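Local coordinates for Exo-poly-alpha-D-galacturonosidase (PDB 3JUR), which probably hydrolyses polygalacturonic acid of pectin, as an exo-acting, hyperthermoactive member of glycosyl hydrolase family 28, at residues I229-T234 with F256-D261; E252-D257 with R286-I291; N397-D402 with L419-L424. One frame throughout, in Å; residues are numbered along the deposited sequence.

Interaction 1 (I229-T234 with F256-D261); sequences IEISST and FDTGDD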
# COMPACT_ATOMS: atom_id res chain seq x y z
N ILE D 229 -23.02 16.60 -28.15
CA ILE D 229 -23.80 17.72 -27.62
C ILE D 229 -23.19 18.25 -26.32
O ILE D 229 -22.40 17.57 -25.67
CB ILE D 229 -25.29 17.35 -27.39
CG1 ILE D 229 -25.43 16.34 -26.25
CG2 ILE D 229 -25.94 16.84 -28.67
CD1 ILE D 229 -26.68 16.52 -25.44
N GLU D 230 -23.57 19.47 -25.95
CA GLU D 230 -23.22 20.00 -24.65
C GLU D 230 -24.45 20.39 -23.86
O GLU D 230 -25.28 21.16 -24.33
CB GLU D 230 -22.27 21.20 -24.76
CG GLU D 230 -21.83 21.69 -23.38
CD GLU D 230 -20.95 22.92 -23.40
OE1 GLU D 230 -20.54 23.37 -24.49
OE2 GLU D 230 -20.64 23.43 -22.30
N ILE D 231 -24.57 19.82 -22.65
CA ILE D 231 -25.56 20.26 -21.68
C ILE D 231 -24.88 21.16 -20.67
O ILE D 231 -23.86 20.79 -20.07
CB ILE D 231 -26.19 19.07 -20.89
CG1 ILE D 231 -26.79 18.01 -21.82
CG2 ILE D 231 -27.23 19.59 -19.87
CD1 ILE D 231 -27.98 18.45 -22.59
N SER D 232 -25.44 22.35 -20.49
CA SER D 232 -24.96 23.29 -19.49
C SER D 232 -26.16 23.99 -18.84
O SER D 232 -26.59 25.05 -19.29
CB SER D 232 -24.02 24.31 -20.12
OG SER D 232 -23.58 25.24 -19.16
N SER D 233 -26.70 23.36 -17.80
CA SER D 233 -27.89 23.85 -17.11
C SER D 233 -27.91 23.29 -15.70
O SER D 233 -27.99 22.08 -15.50
CB SER D 233 -29.15 23.42 -17.87
OG SER D 233 -30.26 24.21 -17.49
N THR D 234 -27.84 24.17 -14.71
CA THR D 234 -27.62 23.73 -13.32
C THR D 234 -28.77 24.02 -12.36
O THR D 234 -28.58 24.08 -11.14
CB THR D 234 -26.30 24.30 -12.77
OG1 THR D 234 -26.29 25.72 -12.90
CG2 THR D 234 -25.10 23.71 -13.52
N PHE D 256 -21.14 17.51 -20.28
CA PHE D 256 -22.21 17.75 -19.30
C PHE D 256 -21.79 18.64 -18.14
O PHE D 256 -20.74 18.42 -17.51
CB PHE D 256 -22.69 16.44 -18.66
CG PHE D 256 -23.22 15.43 -19.63
CD1 PHE D 256 -24.58 15.37 -19.91
CD2 PHE D 256 -22.37 14.50 -20.22
CE1 PHE D 256 -25.08 14.42 -20.80
CE2 PHE D 256 -22.85 13.54 -21.09
CZ PHE D 256 -24.21 13.51 -21.40
N ASP D 257 -22.63 19.63 -17.85
CA ASP D 257 -22.64 20.34 -16.58
C ASP D 257 -24.12 20.41 -16.18
O ASP D 257 -24.90 21.17 -16.78
CB ASP D 257 -22.05 21.73 -16.74
CG ASP D 257 -21.90 22.47 -15.42
OD1 ASP D 257 -22.20 21.90 -14.35
OD2 ASP D 257 -21.45 23.63 -15.46
N THR D 258 -24.51 19.60 -15.19
CA THR D 258 -25.94 19.40 -14.88
C THR D 258 -26.31 19.76 -13.45
O THR D 258 -25.48 19.69 -12.55
CB THR D 258 -26.40 17.95 -15.19
OG1 THR D 258 -25.61 17.01 -14.44
CG2 THR D 258 -26.26 17.65 -16.66
N GLY D 259 -27.58 20.13 -13.26
CA GLY D 259 -28.10 20.50 -11.94
C GLY D 259 -28.52 19.31 -11.11
O GLY D 259 -28.69 19.41 -9.90
N ASP D 260 -28.70 18.16 -11.76
CA ASP D 260 -29.02 16.93 -11.06
C ASP D 260 -28.19 15.81 -11.68
O ASP D 260 -27.06 16.05 -12.11
CB ASP D 260 -30.53 16.67 -11.15
CG ASP D 260 -31.08 15.90 -9.95
OD1 ASP D 260 -30.90 14.66 -9.91
OD2 ASP D 260 -31.71 16.52 -9.07
N ASP D 261 -28.74 14.60 -11.75
CA ASP D 261 -28.05 13.48 -12.38
C ASP D 261 -27.70 13.78 -13.85
O ASP D 261 -28.51 14.37 -14.57
CB ASP D 261 -28.92 12.23 -12.29
CG ASP D 261 -29.21 11.82 -10.85
OD1 ASP D 261 -28.28 11.86 -10.02
OD2 ASP D 261 -30.37 11.46 -10.54
O HOH W 1 -21.06 24.53 -18.01
O HOH W 2 -28.75 22.20 -8.99
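Ile231 pairs with Phe256 across the parallel strands, and its side chain also reaches Thr258 on the same face. Ile231 CB approaches Phe256 CD1 at 4.2 Å. Further out, Ile231 CG1 is 3.9 Å from Phe256 CD1. It meets the ring obliquely. With CG1 beside the backbone N (chi1 -55°), the other branch, CG2, is anti to that N and turns to Thr258. There Ile231 CG2 is 3.9 Å from the methyl Thr258 CG2.

The backbones run parallel. Asp257 N donates to Ile231 O at 2.8 Å, and Ser233 N donates to Asp257 O at 3.0 Å, so Asp257 holds the other strand through both its N-H and its carbonyl. Strands 224-233 and 255-258 are neighbouring coils of the right-handed parallel beta-helix of family 28, stacked rung on rung.

Ser232 and Asp257 point to the opposite face from Ile231. A water joins them: it gives a proton to Asp257 OD2 and also bonds to Ser232 OG. The other carboxylate oxygen, Asp257 OD1, lies against the methyl CG2 of Thr234 at 3.5 Å and is hydrogen-bonded to Ser292 OG. Beyond the strands the chains come very close, with Thr234 CA and Gly259 CA 3.5 Å apart. A side chain on Gly259 would run into Thr234. The chain then turns through Gly259, Asp260 and Asp261 toward strand 263-265. The two aspartates probably correspond to aspartates that are catalytic in relatives. Thr258 OG1 spans this turn, donating to Asp260 O and pairing with Ser262 OG. Asp261 is held by salt bridges to Lys329 and Arg327.

Interaction 2 (E252-D257 with R286-I291); sequences EKCRFD and RDNLVI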
# COMPACT_ATOMS: atom_id res chain seq x y z
N GLU D 252 -22.56 9.29 -26.68
CA GLU D 252 -21.11 9.34 -26.85
C GLU D 252 -20.60 10.74 -27.14
O GLU D 252 -21.32 11.56 -27.73
CB GLU D 252 -20.65 8.34 -27.93
CG GLU D 252 -21.05 8.69 -29.37
CD GLU D 252 -20.38 7.79 -30.41
OE1 GLU D 252 -19.68 6.82 -30.02
OE2 GLU D 252 -20.54 8.06 -31.62
N LYS D 253 -19.37 11.02 -26.71
CA LYS D 253 -18.67 12.27 -27.02
C LYS D 253 -19.40 13.54 -26.57
O LYS D 253 -19.18 14.61 -27.12
CB LYS D 253 -18.35 12.33 -28.53
CG LYS D 253 -17.12 11.51 -28.95
CD LYS D 253 -15.86 12.37 -28.87
CE LYS D 253 -14.65 11.56 -28.38
NZ LYS D 253 -14.04 10.73 -29.46
N CYS D 254 -20.26 13.41 -25.56
CA CYS D 254 -21.00 14.56 -25.02
C CYS D 254 -20.30 15.23 -23.84
O CYS D 254 -19.49 14.60 -23.14
CB CYS D 254 -22.43 14.14 -24.62
SG CYS D 254 -23.43 13.43 -25.96
N ARG D 255 -20.61 16.51 -23.63
CA ARG D 255 -20.13 17.29 -22.49
C ARG D 255 -21.31 17.69 -21.59
O ARG D 255 -22.33 18.16 -22.10
CB ARG D 255 -19.39 18.55 -22.98
CG ARG D 255 -19.18 19.61 -21.90
CD ARG D 255 -17.79 19.54 -21.26
NE ARG D 255 -16.95 20.59 -21.83
CZ ARG D 255 -16.53 21.68 -21.18
NH1 ARG D 255 -16.85 21.88 -19.91
NH2 ARG D 255 -15.78 22.56 -21.82
N PHE D 256 -21.14 17.51 -20.28
CA PHE D 256 -22.21 17.75 -19.30
C PHE D 256 -21.79 18.64 -18.14
O PHE D 256 -20.74 18.42 -17.51
CB PHE D 256 -22.69 16.44 -18.66
CG PHE D 256 -23.22 15.43 -19.63
CD1 PHE D 256 -24.58 15.37 -19.91
CD2 PHE D 256 -22.37 14.50 -20.22
CE1 PHE D 256 -25.08 14.42 -20.80
CE2 PHE D 256 -22.85 13.54 -21.09
CZ PHE D 256 -24.21 13.51 -21.40
N ASP D 257 -22.63 19.63 -17.85
CA ASP D 257 -22.64 20.34 -16.58
C ASP D 257 -24.12 20.41 -16.18
O ASP D 257 -24.90 21.17 -16.78
CB ASP D 257 -22.05 21.73 -16.74
CG ASP D 257 -21.90 22.47 -15.42
OD1 ASP D 257 -22.20 21.90 -14.35
OD2 ASP D 257 -21.45 23.63 -15.46
N ARG D 286 -20.53 6.11 -23.71
CA ARG D 286 -19.07 6.04 -23.86
C ARG D 286 -18.43 7.35 -24.31
O ARG D 286 -19.06 8.17 -25.00
CB ARG D 286 -18.69 4.91 -24.83
CG ARG D 286 -19.15 5.15 -26.26
CD ARG D 286 -18.80 3.99 -27.18
NE ARG D 286 -18.96 4.35 -28.58
CZ ARG D 286 -18.78 3.52 -29.60
NH1 ARG D 286 -18.46 2.25 -29.37
NH2 ARG D 286 -18.93 3.94 -30.84
N ASP D 287 -17.16 7.53 -23.94
CA ASP D 287 -16.34 8.67 -24.37
C ASP D 287 -16.94 10.05 -24.04
O ASP D 287 -16.75 11.01 -24.80
CB ASP D 287 -16.04 8.59 -25.89
CG ASP D 287 -15.49 7.24 -26.31
OD1 ASP D 287 -14.56 6.72 -25.65
OD2 ASP D 287 -15.98 6.70 -27.33
N ASN D 288 -17.67 10.13 -22.93
CA ASN D 288 -18.28 11.39 -22.50
C ASN D 288 -17.46 12.09 -21.44
O ASN D 288 -16.61 11.48 -20.78
CB ASN D 288 -19.69 11.16 -21.95
CG ASN D 288 -20.61 10.53 -22.96
OD1 ASN D 288 -21.02 11.17 -23.93
ND2 ASN D 288 -20.94 9.27 -22.75
N LEU D 289 -17.74 13.39 -21.27
CA LEU D 289 -17.04 14.21 -20.31
C LEU D 289 -18.03 15.00 -19.46
O LEU D 289 -18.81 15.80 -19.98
CB LEU D 289 -16.06 15.16 -21.02
CG LEU D 289 -15.30 16.20 -20.18
CD1 LEU D 289 -14.43 15.53 -19.09
CD2 LEU D 289 -14.47 17.12 -21.06
N VAL D 290 -18.01 14.75 -18.15
CA VAL D 290 -18.80 15.53 -17.21
C VAL D 290 -17.84 16.35 -16.35
O VAL D 290 -17.03 15.79 -15.62
CB VAL D 290 -19.69 14.63 -16.30
CG1 VAL D 290 -20.59 15.49 -15.37
CG2 VAL D 290 -20.54 13.67 -17.14
N ILE D 291 -17.89 17.67 -16.46
CA ILE D 291 -17.17 18.54 -15.52
C ILE D 291 -18.23 19.38 -14.83
O ILE D 291 -18.73 20.36 -15.39
CB ILE D 291 -16.09 19.42 -16.18
CG1 ILE D 291 -15.09 18.56 -16.97
CG2 ILE D 291 -15.38 20.28 -15.12
CD1 ILE D 291 -14.08 19.37 -17.79
O HOH W 3 -18.93 6.48 -33.16
O HOH W 4 -18.88 20.80 -18.39
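Glu252 and Arg286 form the charged contact. Their side chains lie side by side and point the same way, both with CG between the backbone N and the carbonyl carbon (chi1 69° and 66°). Arg286 grips one oxygen side-on, with NE 2.9 Å and NH2 3.1 Å from Glu252 OE1. That oxygen lies in the guanidinium plane. The other oxygen, Glu252 OE2, takes a proton from a water. Asp287 adds a long, purely electrostatic link to Arg286. Asp287 OD1 is hydrogen-bonded to Asn316 ND2, and Arg286 NH1 also pairs with Glu11.

Hydrogen bonds join the backbones. Leu289 N donates to Cys254 O at 2.8 Å, and Phe256 N to Leu289 O at 2.9 Å. The bond from Ile291 N to Phe256 O is weak. At the corner a side chain takes over: Asn288 OD1 accepts from Cys254 N at 2.9 Å. Asn288 ND2 reaches Asn317 OD1 and Ile251 O. This recalls a step of the asparagine ladders that line turns of parallel beta-helices, and here it ties successive coils together. Lys253 and Asp287, stacked at the corner, both have a left-handed backbone conformation.

Side-chain packing occurs on both faces. Val290 CG2 touches Phe256 CD2 at 3.7 Å, coming obliquely to the ring. Asn288 CB meets the ring edge at Phe256 CE2, 4.0 Å away. On the other face Arg255 and Leu289 run alongside each other, with CD of Arg255 4.1 Å from CD2 of Leu289. A second subunit packs there: its Leu289 meets Arg255, and its Met320 meets Leu289.

Interaction 3 (N397-D402 with L419-L424); sequences NDYVKD and LEFGQL
Tyr399 lays its ring flat over the backbone of Phe421, at a corner of the parallel beta-helix where strands 400-406 and 422-426 stack. The alpha carbon is centred under the ring: Phe421 CA lies 3.8 Å from the Tyr399 ring centroid and only 4° off the ring normal. This is a CH-pi contact over the face. The two side chains cross at about a right angle, and their ring planes are 57° apart. They meet obliquely, with Tyr399 CE1 3.7 Å from Phe421 CD1. Tyr399 CD2 lies 3.5 Å from Gly422 N, which approaches the ring obliquely. With a serine in place of Tyr399 the aromatic cover over the Phe421 backbone is gone, and the Phe421 ring would probably be freer to turn.

Phe421 has a left-handed backbone conformation as the chain turns. Together with Gly422 it faces Gly443 in a G1 beta bulge. A side chain on Gly422 would clash with Leu419. The Phe421 ring also rests one face on Glu420 CG.

Two backbone bonds join the strands. Val400 N donates to Phe421 O at 3.0 Å, and Gln423 N donates to Val400 O at 2.8 Å. The Val400 side chain touches Leu360 and Ile392. Lys401 curls back at its end, so that NZ donates to the carbonyl of Tyr399.

Gln423 reaches across fully extended, its CG anti to the backbone N (chi1 -175°). NE2 is hydrogen-bonded to Tyr440 OH. Gln423 OE1 accepts from Asp402 N on a lone pair, in the carbonyl plane, at 2.9 Å.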
# COMPACT_ATOMS: atom_id res chain seq x y z
N ASN D 397 -34.61 -7.96 4.05
CA ASN D 397 -35.26 -8.97 3.21
C ASN D 397 -34.96 -8.82 1.69
O ASN D 397 -35.67 -9.39 0.86
CB ASN D 397 -36.78 -8.94 3.45
CG ASN D 397 -37.39 -7.57 3.16
OD1 ASN D 397 -36.69 -6.60 2.84
ND2 ASN D 397 -38.71 -7.50 3.26
N ASP D 398 -33.92 -8.08 1.35
CA ASP D 398 -33.58 -7.82 -0.05
C ASP D 398 -32.13 -7.31 -0.16
O ASP D 398 -31.89 -6.12 -0.30
CB ASP D 398 -34.58 -6.81 -0.66
CG ASP D 398 -34.43 -6.65 -2.17
OD1 ASP D 398 -33.72 -7.46 -2.82
OD2 ASP D 398 -35.04 -5.71 -2.71
N TYR D 399 -31.18 -8.23 -0.05
CA TYR D 399 -29.77 -7.90 -0.19
C TYR D 399 -29.45 -7.39 -1.59
O TYR D 399 -30.02 -7.87 -2.57
CB TYR D 399 -28.91 -9.14 0.07
CG TYR D 399 -28.47 -9.35 1.51
CD1 TYR D 399 -29.39 -9.32 2.56
CD2 TYR D 399 -27.15 -9.64 1.80
CE1 TYR D 399 -28.98 -9.55 3.88
CE2 TYR D 399 -26.73 -9.87 3.12
CZ TYR D 399 -27.65 -9.82 4.15
OH TYR D 399 -27.24 -10.03 5.43
N VAL D 400 -28.52 -6.44 -1.68
CA VAL D 400 -27.82 -6.12 -2.92
C VAL D 400 -26.88 -7.31 -3.22
O VAL D 400 -26.10 -7.74 -2.35
CB VAL D 400 -27.03 -4.80 -2.80
CG1 VAL D 400 -26.31 -4.45 -4.10
CG2 VAL D 400 -27.96 -3.65 -2.44
N LYS D 401 -26.98 -7.87 -4.42
CA LYS D 401 -26.26 -9.10 -4.75
C LYS D 401 -25.28 -8.92 -5.90
O LYS D 401 -25.51 -8.10 -6.80
CB LYS D 401 -27.24 -10.23 -5.10
CG LYS D 401 -28.15 -10.67 -3.95
CD LYS D 401 -29.39 -11.36 -4.50
CE LYS D 401 -30.36 -11.81 -3.40
NZ LYS D 401 -31.19 -10.69 -2.86
N ASP D 402 -24.20 -9.70 -5.86
CA ASP D 402 -23.28 -9.84 -7.00
C ASP D 402 -22.72 -8.50 -7.49
O ASP D 402 -22.82 -8.15 -8.68
CB ASP D 402 -23.97 -10.61 -8.14
CG ASP D 402 -23.00 -11.07 -9.22
OD1 ASP D 402 -21.84 -11.42 -8.90
OD2 ASP D 402 -23.41 -11.09 -10.41
N LEU D 419 -21.13 -1.00 3.90
CA LEU D 419 -21.97 -2.07 3.37
C LEU D 419 -23.02 -2.45 4.40
O LEU D 419 -22.69 -2.72 5.55
CB LEU D 419 -21.13 -3.30 3.01
CG LEU D 419 -21.91 -4.48 2.40
CD1 LEU D 419 -22.33 -4.19 0.95
CD2 LEU D 419 -21.11 -5.79 2.47
N GLU D 420 -24.28 -2.46 3.98
CA GLU D 420 -25.35 -3.00 4.81
C GLU D 420 -26.32 -3.79 3.94
O GLU D 420 -26.91 -3.24 3.00
CB GLU D 420 -26.07 -1.91 5.61
CG GLU D 420 -26.85 -2.48 6.81
CD GLU D 420 -27.61 -1.44 7.62
OE1 GLU D 420 -28.31 -0.58 7.04
OE2 GLU D 420 -27.52 -1.50 8.87
N PHE D 421 -26.49 -5.06 4.28
CA PHE D 421 -27.36 -5.97 3.53
C PHE D 421 -26.95 -6.06 2.06
O PHE D 421 -27.72 -5.77 1.14
CB PHE D 421 -28.84 -5.58 3.68
CG PHE D 421 -29.30 -5.45 5.12
CD1 PHE D 421 -29.15 -6.51 6.01
CD2 PHE D 421 -29.91 -4.29 5.56
CE1 PHE D 421 -29.58 -6.40 7.34
CE2 PHE D 421 -30.36 -4.17 6.89
CZ PHE D 421 -30.19 -5.23 7.78
N GLY D 422 -25.71 -6.48 1.85
CA GLY D 422 -25.16 -6.59 0.52
C GLY D 422 -24.09 -7.66 0.43
O GLY D 422 -23.61 -8.17 1.44
N GLN D 423 -23.73 -7.98 -0.80
CA GLN D 423 -22.70 -8.96 -1.12
C GLN D 423 -21.71 -8.24 -2.03
O GLN D 423 -22.05 -7.88 -3.15
CB GLN D 423 -23.36 -10.16 -1.82
CG GLN D 423 -22.44 -11.35 -2.13
CD GLN D 423 -23.09 -12.34 -3.09
OE1 GLN D 423 -23.75 -11.94 -4.06
NE2 GLN D 423 -22.90 -13.63 -2.84
N LEU D 424 -20.50 -7.99 -1.54
CA LEU D 424 -19.51 -7.23 -2.29
C LEU D 424 -18.25 -8.05 -2.54
O LEU D 424 -17.68 -8.64 -1.61
CB LEU D 424 -19.17 -5.91 -1.57
CG LEU D 424 -18.08 -4.97 -2.12
CD1 LEU D 424 -18.45 -4.41 -3.49
CD2 LEU D 424 -17.78 -3.82 -1.12

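Overall arrangement
Interactions 1 and 2 are successive steps of one stack. They share Phe256 and Asp257 on strand 255-258, which lies between strands 224-233 and 280-291, and their centres are 10 Å apart. Interaction 1 leads toward the end of these strands that runs into the Gly-Asp-Asp turn, whereas interaction 2 covers the corner before them and borders another subunit. Interaction 3 comes later in the chain, near the C-terminal end of the beta-helix. Its centre is 32 Å from that of interaction 1 and 31 Å from that of interaction 2, with nearest atoms about 17 and 21 Å away. The same parallel coil stacking thus recurs along the solenoid.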